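Local coordinates for cell division control protein 13 (PDB 4HCE), which works in telomere maintenance in budding yeast, through an OB-fold domain whose dimerization is required for productive Stn1 binding, at residues E6-A11 / A121-K126; K22-N27 / P54-V59; I67-P70 / R74-E77. One frame throughout, in Å; residues are numbered along the deposited sequence.

How the contacts relate
All three contacts are attached to the same OB-fold sheet, and each adds a helix, turn or loop to it. Contact 1 is partly buried and sets an N-terminal turn against a tryptophan of strand 120-129, with a backbone carbonyl and a water among the apolar groups. Contact 2 is the most buried, wholly aliphatic across the two segments, and about 19 Å from contact 3 between centres, on the opposite side of the chain's centre. Contact 3 combines an isoleucine pair with an arginine and meets contact 1 directly, since strands 65-69 and 120-129 are neighbours. Contacts 1 and 2 both reach the second subunit; contact 3 does not.

Contact 1: residues E6-A11 / A121-K126; sequences EQLSLA and AVWSLK
The indole of Trp123 projects from strand 120-129 toward the type I turn from Leu8 to Ala11. The ring corner at CZ2 makes the closest approaches. Leu8 O lies at the ring edge, near its plane, 3.3 Å from Trp123 CZ2, while the Leu8 side chain runs at about a right angle to that of the tryptophan and brings CD2 to 3.8 Å from CZ2. Ala11 comes in obliquely, its CB 3.5 Å from Trp123 CZ2. The turn is closed by the bond from Ala11 N to Leu8 O (3.1 Å). CG of Trp123 lies anti to the carbonyl carbon (chi1 -72°), and the ring's rotation about chi2 (111°) puts NE1 at a water in the ring plane. That water donates to Ser9 OG at 2.7 Å and accepts a weak bond from Trp123 NE1. Arg107, from strand 101-110, forms a cation-pi contact with the indole and bonds through NE to Ala11 O, so it holds both sides of the contact. No hydrogen bond joins the two segments directly: they meet through van der Waals contacts, supplemented by one weak water bridge from the indole N-H to Ser9 OG, while Arg107 adds a polar tie to the OB-fold sheet.

Contact 2: residues K22-N27 / P54-V59; sequences KIVGMN and PDKVLV
Val24 of strand 16-27 packs against Lys56 and Leu58, which lie in the long loop between strands 42-47 and 65-69 of the OB fold. The loop passes over strand 16-27 without a hydrogen bond to it: the nearest CA atoms, those of Val24 and Leu58, are 8.8 Å apart, and side chains alone make the contact. The leucine takes the CG2 branch of the valine; the lysine lies against CB and, more loosely, CG1. Val24 CG2, between its backbone N and carbonyl carbon, meets the forked end of Leu58, with CD2 at 3.8 Å and CD1 at 4.0 Å. Tyr45 of strand 42-47 also touches Leu58, and Pro51 and Thr47 touch Val24.

The lysine contributes in two ways. Its aliphatic chain reaches across to the valine, whereas its ammonium group finds a polar partner within its own loop, NZ bonding to Pro51 O. The bend at the last torsion (chi4 -78°) turns NZ off the line of the chain and leaves the methylene before it against the strand.

On the dimer side, Leu58 makes backbone hydrogen bonds to the second subunit and packs on Met120 of that chain, while Lys56 packs on its Pro118. The loop is therefore held between its own sheet and the partner. Between the two segments, Lys56 comes nearest through CE, 3.8 Å from Val24 CB.

Contact 3: residues I67-P70 / R74-E77; sequences IVIP and RICE
This is a partly buried strand-to-helix contact, short in sequence, in which strand 65-69, near Ile69, packs against helix 72-79, which follows it closely in the chain. Ile69 and Ile75 have the closest CA atoms, 6.3 Å apart. One methyl group does most of the touching: Ile69 CG2 lies 3.6 Å from Arg74 CG and also 3.6 Å from Ile75 CG1, so it sits against two consecutive residues of the helix. The isoleucine side chains pass each other at a slant, whereas Arg74 runs at about a right angle to Ile69 and offers its methylenes. Pro70, at the margin, contributes a looser approach of its CD to Arg74 CG at 4.4 Å.

In this OB fold the sheet order places strand 65-69 between 42-47 and 120-129, and the contact extends into both neighbours. Leu42 touches Ile69 and Ile75 alike, and Leu125 of strand 120-129 packs on Ile69. Ile34 and Phe37, from a loop, cover Ile75 further.

The polar end of Arg74 works separately from its aliphatic stem. CG is anti to the backbone N (chi1 178°), and a bend at the next torsion (chi2 61°) swings the guanidinium out across the helix, where the side chain of Glu77, three residues on, reaches it. Arg74 NH1 forms a salt bridge with Glu77 OE1 at 2.7 Å, with an N-H...O angle of 149°. The carboxylate oxygen lies near the guanidinium plane, but the donor approaches from above the carboxylate's own plane. NH2 meanwhile bonds to Leu125 O, and weakly to Lys126 O, on strand 120-129.

Contact 1: residues E6-A11 / A121-K126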
loop_
_atom_site.group_PDB
_atom_site.type_symbol
_atom_site.label_atom_id
_atom_site.label_comp_id
_atom_site.label_asym_id
_atom_site.label_seq_id
_atom_site.Cartn_x
_atom_site.Cartn_y
_atom_site.Cartn_z
ATOM N N GLU B 6 -5.733 4.124 14.230
ATOM C CA GLU B 6 -4.810 3.225 14.892
ATOM C C GLU B 6 -5.540 2.003 15.451
ATOM O O GLU B 6 -5.088 0.885 15.259
ATOM C CB GLU B 6 -3.993 3.963 15.960
ATOM C CG GLU B 6 -3.213 5.134 15.356
ATOM C CD GLU B 6 -2.553 6.040 16.375
ATOM O OE1 GLU B 6 -2.838 7.268 16.375
ATOM O OE2 GLU B 6 -1.724 5.537 17.162
ATOM N N GLN B 7 -6.691 2.195 16.088
ATOM C CA GLN B 7 -7.453 1.032 16.575
ATOM C C GLN B 7 -8.086 0.234 15.448
ATOM O O GLN B 7 -8.053 -0.991 15.470
ATOM C CB GLN B 7 -8.458 1.432 17.658
ATOM C CG GLN B 7 -7.733 1.895 18.917
ATOM C CD GLN B 7 -7.033 0.751 19.612
ATOM O OE1 GLN B 7 -7.634 -0.321 19.835
ATOM N NE2 GLN B 7 -5.764 0.953 19.959
ATOM N N LEU B 8 -8.606 0.907 14.419
ATOM C CA LEU B 8 -9.089 0.150 13.244
ATOM C C LEU B 8 -8.039 -0.753 12.620
ATOM O O LEU B 8 -8.377 -1.811 12.077
ATOM C CB LEU B 8 -9.625 1.074 12.147
ATOM C CG LEU B 8 -11.072 1.512 12.279
ATOM C CD1 LEU B 8 -11.392 2.368 11.060
ATOM C CD2 LEU B 8 -11.971 0.279 12.346
ATOM N N SER B 9 -6.777 -0.311 12.639
ATOM C CA SER B 9 -5.698 -1.062 11.991
ATOM C C SER B 9 -5.325 -2.329 12.739
ATOM O O SER B 9 -4.525 -3.121 12.253
ATOM C CB SER B 9 -4.464 -0.185 11.772
ATOM O OG SER B 9 -4.865 0.980 11.056
ATOM N N LEU B 10 -5.916 -2.502 13.915
ATOM C CA LEU B 10 -5.746 -3.686 14.728
ATOM C C LEU B 10 -6.905 -4.676 14.585
ATOM O O LEU B 10 -6.850 -5.747 15.170
ATOM C CB LEU B 10 -5.562 -3.267 16.192
ATOM C CG LEU B 10 -4.321 -2.387 16.436
ATOM C CD1 LEU B 10 -4.301 -1.893 17.880
ATOM C CD2 LEU B 10 -3.016 -3.104 16.093
ATOM N N ALA B 11 -7.932 -4.310 13.799
ATOM C CA ALA B 11 -9.161 -5.110 13.608
ATOM C C ALA B 11 -8.882 -6.472 12.985
ATOM O O ALA B 11 -8.144 -6.568 12.002
ATOM C CB ALA B 11 -10.180 -4.354 12.762
ATOM N N ALA B 121 -3.678 -8.781 6.055
ATOM C CA ALA B 121 -5.011 -8.287 6.429
ATOM C C ALA B 121 -5.143 -6.893 5.858
ATOM O O ALA B 121 -4.284 -6.065 6.064
ATOM C CB ALA B 121 -5.207 -8.266 7.936
ATOM N N VAL B 122 -6.211 -6.652 5.114
ATOM C CA VAL B 122 -6.462 -5.341 4.541
ATOM C C VAL B 122 -7.947 -5.057 4.703
ATOM O O VAL B 122 -8.737 -5.977 4.969
ATOM C CB VAL B 122 -6.075 -5.284 3.043
ATOM C CG1 VAL B 122 -4.568 -5.513 2.844
ATOM C CG2 VAL B 122 -6.873 -6.304 2.240
ATOM N N TRP B 123 -8.306 -3.779 4.561
ATOM C CA TRP B 123 -9.683 -3.369 4.426
ATOM C C TRP B 123 -10.104 -3.435 2.979
ATOM O O TRP B 123 -9.448 -2.866 2.100
ATOM C CB TRP B 123 -9.848 -1.938 4.946
ATOM C CG TRP B 123 -9.742 -1.855 6.444
ATOM C CD1 TRP B 123 -8.725 -1.278 7.199
ATOM C CD2 TRP B 123 -10.694 -2.394 7.427
ATOM N NE1 TRP B 123 -8.980 -1.410 8.547
ATOM C CE2 TRP B 123 -10.156 -2.048 8.752
ATOM C CE3 TRP B 123 -11.889 -3.081 7.344
ATOM C CZ2 TRP B 123 -10.808 -2.407 9.924
ATOM C CZ3 TRP B 123 -12.543 -3.424 8.529
ATOM C CH2 TRP B 123 -12.005 -3.115 9.787
ATOM N N SER B 124 -11.201 -4.118 2.693
ATOM C CA SER B 124 -11.734 -4.050 1.345
ATOM C C SER B 124 -13.088 -3.369 1.292
ATOM O O SER B 124 -13.820 -3.389 2.267
ATOM C CB SER B 124 -11.845 -5.435 0.734
ATOM O OG SER B 124 -12.827 -6.138 1.442
ATOM N N LEU B 125 -13.423 -2.800 0.139
ATOM C CA LEU B 125 -14.654 -2.059 -0.004
ATOM C C LEU B 125 -15.862 -2.963 -0.100
ATOM O O LEU B 125 -16.061 -3.630 -1.102
ATOM C CB LEU B 125 -14.601 -1.160 -1.246
ATOM C CG LEU B 125 -15.751 -0.170 -1.410
ATOM C CD1 LEU B 125 -16.366 0.181 -0.053
ATOM C CD2 LEU B 125 -15.220 1.079 -2.081
ATOM N N LYS B 126 -16.667 -2.993 0.957
ATOM C CA LYS B 126 -17.902 -3.760 0.947
ATOM C C LYS B 126 -19.031 -2.977 0.264
ATOM O O LYS B 126 -19.690 -3.476 -0.636
ATOM C CB LYS B 126 -18.330 -4.152 2.350
ATOM C CG LYS B 126 -19.387 -5.232 2.372
ATOM C CD LYS B 126 -19.625 -5.712 3.794
ATOM C CE LYS B 126 -20.319 -7.066 3.776
ATOM N NZ LYS B 126 -21.789 -6.893 3.857
HETATM O O HOH W 1 -6.259 0.323 8.827
#

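Contact 2: residues K22-N27 / P54-V59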
loop_
_atom_site.group_PDB
_atom_site.type_symbol
_atom_site.label_atom_id
_atom_site.label_comp_id
_atom_site.label_asym_id
_atom_site.label_seq_id
_atom_site.Cartn_x
_atom_site.Cartn_y
_atom_site.Cartn_z
ATOM N N LYS B 22 -14.650 11.301 3.930
ATOM C CA LYS B 22 -14.286 11.572 2.558
ATOM C C LYS B 22 -13.185 10.666 2.031
ATOM O O LYS B 22 -12.264 10.240 2.763
ATOM C CB LYS B 22 -13.965 13.083 2.348
ATOM C CG LYS B 22 -15.225 13.932 2.020
ATOM C CD LYS B 22 -14.991 15.230 1.238
ATOM C CE LYS B 22 -14.503 15.036 -0.181
ATOM N NZ LYS B 22 -15.554 14.604 -1.163
ATOM N N ILE B 23 -13.287 10.341 0.752
ATOM C CA ILE B 23 -12.152 9.743 0.075
ATOM C C ILE B 23 -11.280 10.895 -0.348
ATOM O O ILE B 23 -11.729 11.806 -1.083
ATOM C CB ILE B 23 -12.557 8.917 -1.144
ATOM C CG1 ILE B 23 -13.460 7.769 -0.698
ATOM C CG2 ILE B 23 -11.308 8.393 -1.871
ATOM C CD1 ILE B 23 -14.314 7.251 -1.820
ATOM N N VAL B 24 -10.045 10.859 0.148
ATOM C CA VAL B 24 -9.129 11.970 -0.018
ATOM C C VAL B 24 -7.980 11.611 -0.958
ATOM O O VAL B 24 -7.088 12.403 -1.154
ATOM C CB VAL B 24 -8.562 12.459 1.334
ATOM C CG1 VAL B 24 -9.653 13.110 2.154
ATOM C CG2 VAL B 24 -7.933 11.307 2.111
ATOM N N GLY B 25 -8.008 10.421 -1.538
ATOM C CA GLY B 25 -6.959 10.033 -2.471
ATOM C C GLY B 25 -7.077 8.604 -2.947
ATOM O O GLY B 25 -7.796 7.781 -2.365
ATOM N N MET B 26 -6.365 8.315 -4.027
ATOM C CA MET B 26 -6.293 6.968 -4.533
ATOM C C MET B 26 -4.883 6.621 -4.973
ATOM O O MET B 26 -4.089 7.490 -5.353
ATOM C CB MET B 26 -7.335 6.710 -5.647
ATOM C CG MET B 26 -7.109 7.413 -6.971
ATOM S SD MET B 26 -8.483 7.246 -8.154
ATOM C CE MET B 26 -8.248 8.745 -9.078
ATOM N N ASN B 27 -4.593 5.332 -4.890
ATOM C CA ASN B 27 -3.333 4.783 -5.316
ATOM C C ASN B 27 -3.563 3.549 -6.201
ATOM O O ASN B 27 -4.294 2.622 -5.800
ATOM C CB ASN B 27 -2.531 4.379 -4.101
ATOM C CG ASN B 27 -1.055 4.378 -4.373
ATOM O OD1 ASN B 27 -0.426 5.437 -4.390
ATOM N ND2 ASN B 27 -0.491 3.196 -4.600
ATOM N N PRO B 54 -5.255 21.450 2.896
ATOM C CA PRO B 54 -4.040 21.303 2.096
ATOM C C PRO B 54 -2.871 21.590 3.031
ATOM O O PRO B 54 -2.958 22.522 3.835
ATOM C CB PRO B 54 -4.192 22.384 1.017
ATOM C CG PRO B 54 -5.659 22.686 0.973
ATOM C CD PRO B 54 -6.096 22.559 2.402
ATOM N N ASP B 55 -1.803 20.800 2.924
ATOM C CA ASP B 55 -0.808 20.611 3.996
ATOM C C ASP B 55 -0.852 19.155 4.462
ATOM O O ASP B 55 0.167 18.616 4.914
ATOM C CB ASP B 55 -1.017 21.582 5.188
ATOM C CG ASP B 55 -1.100 20.868 6.555
ATOM O OD1 ASP B 55 -0.097 20.274 7.010
ATOM O OD2 ASP B 55 -2.175 20.921 7.193
ATOM N N LYS B 56 -2.031 18.530 4.343
ATOM C CA LYS B 56 -2.244 17.175 4.847
ATOM C C LYS B 56 -1.277 16.171 4.246
ATOM O O LYS B 56 -1.139 16.048 3.028
ATOM C CB LYS B 56 -3.698 16.703 4.673
ATOM C CG LYS B 56 -4.089 16.207 3.285
ATOM C CD LYS B 56 -5.343 15.342 3.354
ATOM C CE LYS B 56 -6.087 15.290 2.030
ATOM N NZ LYS B 56 -6.900 16.516 1.787
ATOM N N VAL B 57 -0.568 15.492 5.133
ATOM C CA VAL B 57 0.208 14.344 4.747
ATOM C C VAL B 57 -0.565 13.121 5.239
ATOM O O VAL B 57 -0.781 12.944 6.438
ATOM C CB VAL B 57 1.616 14.378 5.365
ATOM C CG1 VAL B 57 2.353 13.087 5.052
ATOM C CG2 VAL B 57 2.396 15.609 4.891
ATOM N N LEU B 58 -0.981 12.283 4.304
ATOM C CA LEU B 58 -1.700 11.075 4.650
ATOM C C LEU B 58 -0.741 10.078 5.268
ATOM O O LEU B 58 0.395 9.916 4.792
ATOM C CB LEU B 58 -2.343 10.463 3.405
ATOM C CG LEU B 58 -3.455 11.243 2.707
ATOM C CD1 LEU B 58 -4.054 10.403 1.585
ATOM C CD2 LEU B 58 -4.501 11.617 3.741
ATOM N N VAL B 59 -1.186 9.422 6.327
ATOM C CA VAL B 59 -0.479 8.263 6.846
ATOM C C VAL B 59 -1.503 7.178 7.190
ATOM O O VAL B 59 -2.180 7.247 8.219
ATOM C CB VAL B 59 0.618 8.635 7.918
ATOM C CG1 VAL B 59 0.267 9.867 8.735
ATOM C CG2 VAL B 59 1.035 7.472 8.794
#

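Contact 3: residues I67-P70 / R74-E77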
loop_
_atom_site.group_PDB
_atom_site.type_symbol
_atom_site.label_atom_id
_atom_site.label_comp_id
_atom_site.label_asym_id
_atom_site.label_seq_id
_atom_site.Cartn_x
_atom_site.Cartn_y
_atom_site.Cartn_z
ATOM N N ILE B 67 -8.136 1.481 1.725
ATOM C CA ILE B 67 -9.192 0.544 1.347
ATOM C C ILE B 67 -8.830 -0.030 -0.023
ATOM O O ILE B 67 -8.670 0.718 -0.997
ATOM C CB ILE B 67 -10.557 1.239 1.249
ATOM C CG1 ILE B 67 -10.905 1.989 2.550
ATOM C CG2 ILE B 67 -11.644 0.229 0.894
ATOM C CD1 ILE B 67 -12.086 2.947 2.402
ATOM N N VAL B 68 -8.692 -1.351 -0.091
ATOM C CA VAL B 68 -8.370 -2.005 -1.332
ATOM C C VAL B 68 -9.645 -2.433 -2.030
ATOM O O VAL B 68 -10.601 -2.905 -1.374
ATOM C CB VAL B 68 -7.357 -3.190 -1.177
ATOM C CG1 VAL B 68 -6.176 -2.800 -0.299
ATOM C CG2 VAL B 68 -8.011 -4.414 -0.578
ATOM N N ILE B 69 -9.668 -2.190 -3.344
ATOM C CA ILE B 69 -10.612 -2.808 -4.288
ATOM C C ILE B 69 -9.782 -3.919 -4.930
ATOM O O ILE B 69 -8.967 -3.654 -5.812
ATOM C CB ILE B 69 -11.081 -1.839 -5.401
ATOM C CG1 ILE B 69 -11.194 -0.397 -4.892
ATOM C CG2 ILE B 69 -12.381 -2.326 -6.041
ATOM C CD1 ILE B 69 -12.390 -0.096 -4.010
ATOM N N PRO B 70 -9.958 -5.161 -4.465
ATOM C CA PRO B 70 -9.014 -6.273 -4.734
ATOM C C PRO B 70 -8.905 -6.867 -6.162
ATOM O O PRO B 70 -7.843 -7.399 -6.516
ATOM C CB PRO B 70 -9.423 -7.364 -3.731
ATOM C CG PRO B 70 -10.729 -6.945 -3.143
ATOM C CD PRO B 70 -11.071 -5.543 -3.569
ATOM N N ARG B 74 -14.226 -6.395 -9.527
ATOM C CA ARG B 74 -14.827 -5.558 -8.509
ATOM C C ARG B 74 -14.699 -4.062 -8.841
ATOM O O ARG B 74 -15.619 -3.293 -8.606
ATOM C CB ARG B 74 -14.239 -5.895 -7.131
ATOM C CG ARG B 74 -14.758 -5.034 -5.998
ATOM C CD ARG B 74 -16.264 -5.193 -5.829
ATOM N NE ARG B 74 -16.670 -4.629 -4.549
ATOM C CZ ARG B 74 -17.919 -4.381 -4.192
ATOM N NH1 ARG B 74 -18.912 -4.625 -5.038
ATOM N NH2 ARG B 74 -18.166 -3.867 -2.997
ATOM N N ILE B 75 -13.564 -3.661 -9.409
ATOM C CA ILE B 75 -13.380 -2.285 -9.879
ATOM C C ILE B 75 -14.441 -1.929 -10.923
ATOM O O ILE B 75 -15.035 -0.852 -10.865
ATOM C CB ILE B 75 -11.964 -2.084 -10.463
ATOM C CG1 ILE B 75 -10.907 -2.165 -9.347
ATOM C CG2 ILE B 75 -11.838 -0.774 -11.254
ATOM C CD1 ILE B 75 -9.477 -2.158 -9.866
ATOM N N CYS B 76 -14.667 -2.840 -11.865
ATOM C CA CYS B 76 -15.642 -2.642 -12.936
ATOM C C CYS B 76 -17.068 -2.537 -12.420
ATOM O O CYS B 76 -17.814 -1.643 -12.819
ATOM C CB CYS B 76 -15.524 -3.748 -13.993
ATOM S SG CYS B 76 -14.043 -3.497 -14.988
ATOM N N GLU B 77 -17.424 -3.447 -11.523
ATOM C CA GLU B 77 -18.753 -3.479 -10.920
ATOM C C GLU B 77 -19.117 -2.128 -10.309
ATOM O O GLU B 77 -20.248 -1.644 -10.482
ATOM C CB GLU B 77 -18.808 -4.568 -9.845
ATOM C CG GLU B 77 -20.121 -4.654 -9.082
ATOM C CD GLU B 77 -20.152 -5.834 -8.114
ATOM O OE1 GLU B 77 -19.214 -6.005 -7.304
ATOM O OE2 GLU B 77 -21.121 -6.609 -8.158
#